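Local atomic coordinates of hypothetical protein S4005 (Shigella flexneri 2a, PDB entry 1Z67), a protein that is of unknown function, an all-helical YidB-like protein whose new fold contains a homeodomain motif, which leaves nucleic-acid binding a possibility but not an established role. Residues Glu9-Gly12 / Ala13-Gly17; Gly45-Gly48 / Ala49-Ser52; Leu85-Thr89 / Ser90-Ser94. One frame throughout, in Å; residues are numbered along the deposited sequence. Where two conformers were deposited one is given.

Interaction 1 of 3, residues Glu9-Gly12 / Ala13-Gly17; sequences EVVG and AFLKG
Val-11 and Leu-15 carry the apolar part of this contact, one helical turn apart. Their side chains run side by side and point the same way, with Val-11 CG1 3.8 Å from Leu-15 CD1. Val-11 CG1, anti to its backbone N (chi1 171°), is carried past the carbonyl carbon towards the following turn, where Leu-15 CD1 meets it. Leu-15 leans back to meet it: its CG comes within 3.3 Å of Val-11 O, so the branch also packs over the backbone oxygen of the preceding turn.

The polar part is main chain throughout. Ala-13 N donates to Glu-9 O (3.1 Å), Phe-14 N to Val-10 O, Leu-15 N to Val-11 O (2.9 Å) and Lys-16 N to Gly-12 O. The bond from Leu-15 is the straightest of the four, 167° at the hydrogen, and the one from Lys-16 the most bent, at 144°. This i to i-4 pattern is that of an alpha helix, here the last two turns of helix 7-16, the first helix of the modelled chain. Gly-17 then leaves helical angles with positive phi, while its N still reaches Ala-13 O at 3.2 Å.

Phe-14 was modelled in two conformers; in the one described here, Val-11 O lies near the edge of the ring. Phe-14 CB rests 3.4 Å from Val-10 O. Crystal neighbours touch most of these residues, Val-11 and Phe-14 among them. Lys-16 CB packs on Gly-12 O at 3.3 Å, and the rest of its chain runs outward, extended beyond CG.

Interaction 2 of 3, residues Gly45-Gly48 / Ala49-Ser52; sequences GGLG and AILS
Leu-47 and Leu-51 meet through a flat group, the carbonyl of Leu-47, which receives Leu-51 N at 2.7 Å, nearly along the C=O axis and almost straight at the hydrogen (173°). The carbonyl of Gly-48 is approached differently: Ser-52 N comes in tilted 30° from its plane, at 2.9 Å. A third carbonyl, that of Ala-49, takes the hydroxyl of Ser-52 at only 2.5 Å from Ala-49 O to Ser-52 OG, a short bond. With chi1 at 74°, OG is folded between its own backbone N and carbonyl carbon, which turns it back towards the preceding turn.

Leu-47 is the N-cap of helix 48-55, and it has no polar side chain to offer the N-H groups of the first turn. Two waters do that work. One accepts from Ile-50 N (3.0 Å), the other from Ala-49 N (2.9 Å), and both donate to Gly-46 O, the second of them at 2.7 Å. Gly-46 has a positive phi, a backbone conformation that favours glycine.

The apolar contact is a single one across the segments: Leu-47 and Ile-50 lie side by side, CD2 of Leu-47 being 3.9 Å from CD1 of Ile-50. Beyond it, Leu-47 packs on Leu-42 of helix 35-44 and on Leu-69 and Ala-72 of helix 66-73, while Leu-51 rests on Leu-39. The turn between helices 35-44 and 48-55 is thus anchored by a leucine in the interior, and the start of the second helix is capped through solvent: the two waters accept the first-turn N-H groups, as a polar N-cap side chain could, and Gly-46 O holds them in place.

Interaction 3 of 3, residues Leu85-Thr89 / Ser90-Ser94; sequences LGVDT and STASS
Asp-88 grips Thr-91 with both carboxylate oxygens. OD1 of Asp-88 accepts from OG1 of Thr-91 at 2.7 Å, met on its syn side and 27° out of the carboxylate plane, while OD2 of Asp-88 takes Thr-91 N at 3.0 Å from well above that plane (52°). This is an N-cap: Asp-88 stands right before helix 89-106, and its side chain serves an amide of the first turn, which has no helical carbonyl to bond. A chi1 of 63° holds the carboxylate between its own backbone N and carbonyl carbon, folded over the helix start. The negative charge there would be expected to interact favourably with the helix dipole. The two bonds to one residue should also restrict rotation of the carboxylate.

Main-chain bonds carry on from there. Ala-92 N reaches Asp-88 O at 3.1 Å and Ser-93 N reaches Thr-89 O at 2.9 Å, the first regular turn of the helix. On the other side of the loop, Gly-86, with positive phi, is the C-prime residue of a Schellman motif that closes helix 75-85, so one helix ends and the next is capped within three residues.

Outward lies the packing. Thr-89, Ala-92 and Ser-93 all touch Val-78, bringing the new helix against helix 75-85, which carries the sodium ligands Asp-80 and Gln-83. Val-87 approaches Ala-92 loosely, the pairing of positions known as a hydrophobic staple. Its side chain crosses that of Thr-91 at about a right angle, with Val-87 CG2 3.8 Å from Thr-91 CG2.

In the fold
All three are local contacts at helix ends, following one another along the chain. Interaction 1 is wholly on the surface, on the outlying N-terminal helix, its centre about 23 Å from the centre of the chain, and relies on main-chain bonds with one apolar pair. Interactions 2 and 3 are partly buried; each starts a helix after a turn, 48-55 and 89-106, and leans on the helix before it. They differ in capping: waters in interaction 2, the Asp-88 side chain in interaction 3. Interactions 1 and 2 lie on opposite sides of the chain centre, about 36 Å apart between centres. Interaction 3 is nearer to interaction 1, about 6 Å between nearest atoms, without touching it.

Interaction 1 of 3, residues Glu9-Gly12 / Ala13-Gly17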
loop_
_atom_site.group_PDB
_atom_site.type_symbol
_atom_site.label_atom_id
_atom_site.label_comp_id
_atom_site.label_asym_id
_atom_site.label_seq_id
_atom_site.Cartn_x
_atom_site.Cartn_y
_atom_site.Cartn_z
ATOM N N GLU A 9 0.064 -7.366 25.941
ATOM C CA GLU A 9 -0.397 -7.171 24.581
ATOM C C GLU A 9 -0.988 -5.755 24.348
ATOM O O GLU A 9 -0.653 -5.047 23.382
ATOM C CB GLU A 9 -1.450 -8.214 24.224
ATOM C CG GLU A 9 -1.725 -8.230 22.789
ATOM C CD GLU A 9 -2.601 -9.401 22.367
ATOM O OE1 GLU A 9 -3.009 -10.207 23.225
ATOM O OE2 GLU A 9 -2.895 -9.470 21.164
ATOM N N VAL A 10 -1.854 -5.367 25.265
ATOM C CA VAL A 10 -2.519 -4.078 25.183
ATOM C C VAL A 10 -1.501 -2.947 25.420
ATOM O O VAL A 10 -1.476 -1.965 24.661
ATOM C CB VAL A 10 -3.667 -4.012 26.192
ATOM C CG1 VAL A 10 -4.265 -2.644 26.210
ATOM C CG2 VAL A 10 -4.742 -5.060 25.801
ATOM N N VAL A 11 -0.647 -3.101 26.437
ATOM C CA VAL A 11 0.328 -2.057 26.707
ATOM C C VAL A 11 1.281 -1.909 25.510
ATOM O O VAL A 11 1.594 -0.794 25.070
ATOM C CB VAL A 11 1.076 -2.284 28.029
ATOM C CG1 VAL A 11 2.235 -1.257 28.127
ATOM C CG2 VAL A 11 0.099 -2.171 29.199
ATOM N N GLY A 12 1.760 -3.024 24.972
ATOM C CA GLY A 12 2.611 -2.945 23.806
ATOM C C GLY A 12 1.988 -2.214 22.627
ATOM O O GLY A 12 2.639 -1.357 22.011
ATOM N N ALA A 13 0.725 -2.526 22.340
ATOM C CA ALA A 13 0.037 -1.877 21.231
ATOM C C ALA A 13 -0.149 -0.372 21.488
ATOM O O ALA A 13 0.018 0.437 20.576
ATOM C CB ALA A 13 -1.293 -2.553 20.969
ATOM N N PHE A 14 -0.464 -0.013 22.722
ATOM C CA PHE A 14 -0.601 1.390 23.077
ATOM C C PHE A 14 0.702 2.106 22.842
ATOM O O PHE A 14 0.719 3.178 22.293
ATOM C CB PHE A 14 -0.993 1.366 24.568
ATOM C CG PHE A 14 -1.019 2.702 25.261
ATOM C CD1 PHE A 14 -2.115 3.548 25.161
ATOM C CD2 PHE A 14 0.028 3.065 26.099
ATOM C CE1 PHE A 14 -2.143 4.765 25.816
ATOM C CE2 PHE A 14 -0.006 4.293 26.800
ATOM C CZ PHE A 14 -1.101 5.146 26.650
ATOM N N LEU A 15 1.792 1.541 23.345
ATOM C CA LEU A 15 3.084 2.196 23.223
ATOM C C LEU A 15 3.614 2.252 21.799
ATOM O O LEU A 15 4.320 3.216 21.443
ATOM C CB LEU A 15 4.077 1.519 24.143
ATOM C CG LEU A 15 3.792 1.603 25.635
ATOM C CD1 LEU A 15 4.861 0.803 26.393
ATOM C CD2 LEU A 15 3.730 3.097 26.113
ATOM N N LYS A 16 3.316 1.222 20.996
ATOM C CA LYS A 16 3.858 1.133 19.634
ATOM C C LYS A 16 3.182 2.102 18.658
ATOM O O LYS A 16 3.786 2.571 17.699
ATOM C CB LYS A 16 3.755 -0.319 19.123
ATOM C CG LYS A 16 4.297 -0.541 17.703
ATOM C CD LYS A 16 4.503 -2.033 17.351
ATOM C CE LYS A 16 5.491 -2.157 16.154
ATOM N NZ LYS A 16 5.867 -3.582 15.809
ATOM N N GLY A 17 1.893 2.373 18.861
ATOM C CA GLY A 17 1.132 3.184 17.877
ATOM C C GLY A 17 1.239 2.581 16.476
ATOM O O GLY A 17 1.142 1.357 16.289
#

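Interaction 2 of 3, residues Gly45-Gly48 / Ala49-Ser52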
loop_
_atom_site.group_PDB
_atom_site.type_symbol
_atom_site.label_atom_id
_atom_site.label_comp_id
_atom_site.label_asym_id
_atom_site.label_seq_id
_atom_site.Cartn_x
_atom_site.Cartn_y
_atom_site.Cartn_z
ATOM N N GLY A 45 -11.333 -4.046 -10.271
ATOM C CA GLY A 45 -12.315 -3.672 -9.273
ATOM C C GLY A 45 -12.926 -2.315 -9.532
ATOM O O GLY A 45 -13.629 -1.786 -8.654
ATOM N N GLY A 46 -12.662 -1.750 -10.709
ATOM C CA GLY A 46 -13.304 -0.510 -11.122
ATOM C C GLY A 46 -12.608 0.761 -10.699
ATOM O O GLY A 46 -13.134 1.841 -10.891
ATOM N N LEU A 47 -11.391 0.640 -10.155
ATOM C CA LEU A 47 -10.637 1.805 -9.685
ATOM C C LEU A 47 -9.563 2.239 -10.676
ATOM O O LEU A 47 -8.634 2.976 -10.308
ATOM C CB LEU A 47 -10.015 1.522 -8.311
ATOM C CG LEU A 47 -11.006 1.376 -7.148
ATOM C CD1 LEU A 47 -10.271 1.099 -5.835
ATOM C CD2 LEU A 47 -11.902 2.606 -6.984
ATOM N N GLY A 48 -9.653 1.774 -11.925
ATOM C CA GLY A 48 -8.660 2.132 -12.930
ATOM C C GLY A 48 -8.467 3.637 -13.143
ATOM O O GLY A 48 -7.342 4.102 -13.341
ATOM N N ALA A 49 -9.574 4.405 -13.148
ATOM C CA ALA A 49 -9.452 5.854 -13.364
ATOM C C ALA A 49 -8.757 6.525 -12.161
ATOM O O ALA A 49 -7.830 7.314 -12.340
ATOM C CB ALA A 49 -10.810 6.505 -13.648
ATOM N N ILE A 50 -9.168 6.164 -10.953
ATOM C CA ILE A 50 -8.486 6.643 -9.746
ATOM C C ILE A 50 -7.006 6.206 -9.758
ATOM O O ILE A 50 -6.116 7.053 -9.545
ATOM C CB ILE A 50 -9.190 6.174 -8.463
ATOM C CG1 ILE A 50 -10.511 6.951 -8.292
ATOM C CG2 ILE A 50 -8.257 6.424 -7.226
ATOM C CD1 ILE A 50 -11.411 6.429 -7.197
ATOM N N LEU A 51 -6.734 4.930 -10.045
ATOM C CA LEU A 51 -5.338 4.509 -10.159
ATOM C C LEU A 51 -4.545 5.352 -11.192
ATOM O O LEU A 51 -3.372 5.684 -10.973
ATOM C CB LEU A 51 -5.255 3.022 -10.501
ATOM C CG LEU A 51 -3.862 2.500 -10.880
ATOM C CD1 LEU A 51 -2.819 2.691 -9.771
ATOM C CD2 LEU A 51 -4.000 1.020 -11.256
ATOM N N SER A 52 -5.164 5.676 -12.331
ATOM C CA SER A 52 -4.452 6.448 -13.372
ATOM C C SER A 52 -3.965 7.808 -12.849
ATOM O O SER A 52 -2.936 8.306 -13.310
ATOM C CB SER A 52 -5.314 6.620 -14.634
ATOM O OG SER A 52 -6.347 7.561 -14.399
HETATM O O HOH W 1 -11.741 4.674 -10.667
HETATM O O HOH W 2 -12.332 3.379 -13.009
#

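Interaction 3 of 3, residues Leu85-Thr89 / Ser90-Ser94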
loop_
_atom_site.group_PDB
_atom_site.type_symbol
_atom_site.label_atom_id
_atom_site.label_comp_id
_atom_site.label_asym_id
_atom_site.label_seq_id
_atom_site.Cartn_x
_atom_site.Cartn_y
_atom_site.Cartn_z
ATOM N N LEU A 85 -0.341 -6.366 11.227
ATOM C CA LEU A 85 -0.267 -5.238 12.134
ATOM C C LEU A 85 -0.966 -5.464 13.488
ATOM O O LEU A 85 -0.804 -4.668 14.419
ATOM C CB LEU A 85 -0.886 -4.025 11.455
ATOM C CG LEU A 85 -0.238 -3.528 10.179
ATOM C CD1 LEU A 85 -1.181 -2.580 9.530
ATOM C CD2 LEU A 85 1.035 -2.865 10.592
ATOM N N GLY A 86 -1.755 -6.529 13.600
ATOM C CA GLY A 86 -2.514 -6.809 14.833
ATOM C C GLY A 86 -3.825 -6.047 14.914
ATOM O O GLY A 86 -4.475 -6.045 15.976
ATOM N N VAL A 87 -4.206 -5.398 13.820
ATOM C CA VAL A 87 -5.415 -4.582 13.761
ATOM C C VAL A 87 -6.564 -5.190 12.912
ATOM O O VAL A 87 -6.374 -6.127 12.106
ATOM C CB VAL A 87 -5.109 -3.111 13.298
ATOM C CG1 VAL A 87 -3.990 -2.429 14.150
ATOM C CG2 VAL A 87 -4.742 -3.069 11.783
ATOM N N ASP A 88 -7.746 -4.603 13.045
ATOM C CA ASP A 88 -8.908 -5.021 12.272
ATOM C C ASP A 88 -8.825 -4.548 10.805
ATOM O O ASP A 88 -8.059 -3.631 10.433
ATOM C CB ASP A 88 -10.160 -4.432 12.877
ATOM C CG ASP A 88 -10.152 -2.908 12.812
ATOM O OD1 ASP A 88 -9.417 -2.259 13.596
ATOM O OD2 ASP A 88 -10.851 -2.365 11.952
ATOM N N THR A 89 -9.665 -5.182 9.996
ATOM C CA THR A 89 -9.652 -4.973 8.545
ATOM C C THR A 89 -9.938 -3.532 8.130
ATOM O O THR A 89 -9.324 -2.999 7.191
ATOM C CB THR A 89 -10.643 -5.953 7.879
ATOM O OG1 THR A 89 -10.191 -7.292 8.136
ATOM C CG2 THR A 89 -10.712 -5.716 6.373
ATOM N N SER A 90 -10.821 -2.869 8.857
ATOM C CA SER A 90 -11.164 -1.492 8.560
ATOM C C SER A 90 -9.989 -0.549 8.838
ATOM O O SER A 90 -9.689 0.312 8.017
ATOM C CB SER A 90 -12.392 -1.097 9.381
ATOM O OG SER A 90 -12.733 0.260 9.190
ATOM N N THR A 91 -9.285 -0.742 9.942
ATOM C CA THR A 91 -8.107 0.076 10.205
ATOM C C THR A 91 -7.051 -0.155 9.106
ATOM O O THR A 91 -6.435 0.796 8.604
ATOM C CB THR A 91 -7.535 -0.305 11.564
ATOM O OG1 THR A 91 -8.489 0.009 12.577
ATOM C CG2 THR A 91 -6.209 0.457 11.873
ATOM N N ALA A 92 -6.846 -1.415 8.715
ATOM C CA ALA A 92 -5.902 -1.704 7.625
ATOM C C ALA A 92 -6.325 -1.053 6.311
ATOM O O ALA A 92 -5.477 -0.543 5.581
ATOM C CB ALA A 92 -5.784 -3.170 7.463
ATOM N N SER A 93 -7.622 -1.046 5.992
ATOM C CA SER A 93 -8.080 -0.437 4.743
ATOM C C SER A 93 -7.873 1.069 4.794
ATOM O O SER A 93 -7.559 1.696 3.768
ATOM C CB SER A 93 -9.506 -0.822 4.371
ATOM O OG SER A 93 -10.427 -0.122 5.158
ATOM N N SER A 94 -8.069 1.664 5.972
ATOM C CA SER A 94 -7.869 3.102 6.100
ATOM C C SER A 94 -6.382 3.451 5.935
ATOM O O SER A 94 -6.039 4.432 5.277
ATOM C CB SER A 94 -8.372 3.593 7.450
ATOM O OG SER A 94 -9.804 3.591 7.508
#